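Local coordinates for protein chinitase A (PDB 3EBV) that probably hydrolyses internal glycosidic bonds of chitin, this chain being the family 18 glycosyl hydrolase domain of a longer secreted chitinase, at residues C246-T251 against P263-A268. Numbering follows the deposited sequence.
Sequences CLTKAT and PDLRGA
Pro263 packs its backbone against the last turn of helix 237-249, its CA lying 3.8 Å from the carbonyl O of Thr248. In the TIM barrel of this family 18 glycosyl hydrolase, the contact belongs to an alpha-to-beta connection: the helix ends, an irregular loop follows, and the chain turns in toward barrel strand 267-271. The Thr248 carbonyl O rests against the proline ring as well as CA, with CB and CD of Pro263 each 4.0 Å from that O. Leu265 then supplies the apolar half of the contact. It starts out toward the helix, and CG, anti to the backbone N (chi1 -169°), sets the branch that brings CD2 to Leu247. The side chain crosses that of Thr248 at about a right angle. The Thr248 methyl CG2 sits 3.6 Å from Leu265 CB, while OG1 is held by the Leu244 carbonyl one turn back, an intrahelical bond that fixes the threonine rotation. Leu210 of helix 199-210 touches both Leu247 and Leu265, joining a second helix to the same hydrophobic layer. Next along the chain, Arg266 binds the carbonyls of Leu3 through NH1 and Ser217 through NE, and at Gly267 the chain enters strand 267-271. The last residue to touch the helix end before that strand is therefore Leu265, which meets Leu247 methyl to methyl: its CD2 lies 3.9 Å from Leu247 CD1 and 4.0 Å from Leu247 CB.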
loop_
_atom_site.group_PDB
_atom_site.type_symbol
_atom_site.label_atom_id
_atom_site.label_comp_id
_atom_site.label_asym_id
_atom_site.label_seq_id
_atom_site.Cartn_x
_atom_site.Cartn_y
_atom_site.Cartn_z
ATOM N N CYS A 246 -1.931 -7.669 -18.881
ATOM C CA CYS A 246 -2.505 -9.012 -18.896
ATOM C C CYS A 246 -3.841 -9.041 -18.162
ATOM O O CYS A 246 -4.878 -9.571 -18.659
ATOM C CB CYS A 246 -1.476 -9.977 -18.302
ATOM S SG CYS A 246 -2.064 -11.698 -18.114
ATOM N N LEU A 247 -3.868 -8.432 -16.980
ATOM C CA LEU A 247 -5.083 -8.440 -16.156
ATOM C C LEU A 247 -6.166 -7.548 -16.763
ATOM O O LEU A 247 -7.334 -7.918 -16.706
ATOM C CB LEU A 247 -4.751 -7.931 -14.738
ATOM C CG LEU A 247 -3.897 -8.949 -13.947
ATOM C CD1 LEU A 247 -3.236 -8.245 -12.697
ATOM C CD2 LEU A 247 -4.707 -10.133 -13.474
ATOM N N THR A 248 -5.789 -6.382 -17.306
ATOM C CA THR A 248 -6.826 -5.406 -17.744
ATOM C C THR A 248 -7.344 -5.650 -19.164
ATOM O O THR A 248 -8.494 -5.306 -19.445
ATOM C CB THR A 248 -6.315 -3.942 -17.659
ATOM O OG1 THR A 248 -5.182 -3.748 -18.501
ATOM C CG2 THR A 248 -5.975 -3.571 -16.181
ATOM N N LYS A 249 -6.485 -6.184 -20.028
ATOM C CA LYS A 249 -6.868 -6.239 -21.446
ATOM C C LYS A 249 -6.407 -7.485 -22.179
ATOM O O LYS A 249 -6.538 -7.561 -23.420
ATOM C CB LYS A 249 -6.435 -4.955 -22.167
ATOM C CG LYS A 249 -4.927 -4.730 -22.230
ATOM C CD LYS A 249 -4.633 -3.319 -22.815
ATOM C CE LYS A 249 -3.160 -2.980 -22.806
ATOM N NZ LYS A 249 -2.788 -1.744 -23.620
ATOM N N ALA A 250 -5.940 -8.483 -21.430
ATOM C CA ALA A 250 -5.564 -9.775 -22.010
ATOM C C ALA A 250 -4.449 -9.658 -23.034
ATOM O O ALA A 250 -4.421 -10.351 -24.065
ATOM C CB ALA A 250 -6.797 -10.527 -22.602
ATOM N N THR A 251 -3.501 -8.780 -22.790
ATOM C CA THR A 251 -2.304 -8.746 -23.605
ATOM C C THR A 251 -1.060 -8.851 -22.727
ATOM O O THR A 251 -1.140 -8.530 -21.530
ATOM C CB THR A 251 -2.211 -7.472 -24.451
ATOM O OG1 THR A 251 -2.075 -6.315 -23.596
ATOM C CG2 THR A 251 -3.473 -7.306 -25.301
ATOM N N PRO A 263 -10.706 -4.474 -16.467
ATOM C CA PRO A 263 -10.237 -3.159 -16.910
ATOM C C PRO A 263 -10.164 -2.107 -15.805
ATOM O O PRO A 263 -9.371 -1.154 -15.951
ATOM C CB PRO A 263 -11.251 -2.729 -17.989
ATOM C CG PRO A 263 -12.204 -3.832 -18.117
ATOM C CD PRO A 263 -11.838 -4.999 -17.273
ATOM N N ASP A 264 -10.947 -2.269 -14.735
ATOM C CA ASP A 264 -10.928 -1.272 -13.627
ATOM C C ASP A 264 -9.894 -1.580 -12.547
ATOM O O ASP A 264 -9.937 -0.996 -11.462
ATOM C CB ASP A 264 -12.310 -1.105 -12.991
ATOM C CG ASP A 264 -13.302 -0.442 -13.931
ATOM O OD1 ASP A 264 -12.879 0.206 -14.923
ATOM O OD2 ASP A 264 -14.513 -0.598 -13.674
ATOM N N LEU A 265 -8.964 -2.480 -12.851
ATOM C CA LEU A 265 -7.839 -2.771 -11.917
ATOM C C LEU A 265 -7.253 -1.446 -11.425
ATOM O O LEU A 265 -6.970 -0.549 -12.245
ATOM C CB LEU A 265 -6.755 -3.579 -12.646
ATOM C CG LEU A 265 -5.706 -4.133 -11.707
ATOM C CD1 LEU A 265 -6.243 -5.302 -10.890
ATOM C CD2 LEU A 265 -4.503 -4.563 -12.512
ATOM N N ARG A 266 -7.037 -1.326 -10.109
ATOM C CA ARG A 266 -6.673 0.015 -9.595
ATOM C C ARG A 266 -5.362 0.533 -10.182
ATOM O O ARG A 266 -5.264 1.667 -10.646
ATOM C CB ARG A 266 -6.568 0.007 -8.067
ATOM C CG ARG A 266 -6.163 1.383 -7.472
ATOM C CD ARG A 266 -7.226 2.424 -7.696
ATOM N NE ARG A 266 -8.337 2.092 -6.831
ATOM C CZ ARG A 266 -9.241 2.962 -6.411
ATOM N NH1 ARG A 266 -9.204 4.219 -6.829
ATOM N NH2 ARG A 266 -10.207 2.537 -5.601
ATOM N N GLY A 267 -4.307 -0.283 -10.117
ATOM C CA GLY A 267 -2.982 0.187 -10.524
ATOM C C GLY A 267 -1.870 -0.531 -9.804
ATOM O O GLY A 267 -1.890 -1.764 -9.658
ATOM N N ALA A 268 -0.908 0.269 -9.321
ATOM C CA ALA A 268 0.335 -0.294 -8.793
ATOM C C ALA A 268 0.770 0.472 -7.578
ATOM O O ALA A 268 0.223 1.531 -7.255
ATOM C CB ALA A 268 1.455 -0.303 -9.876
#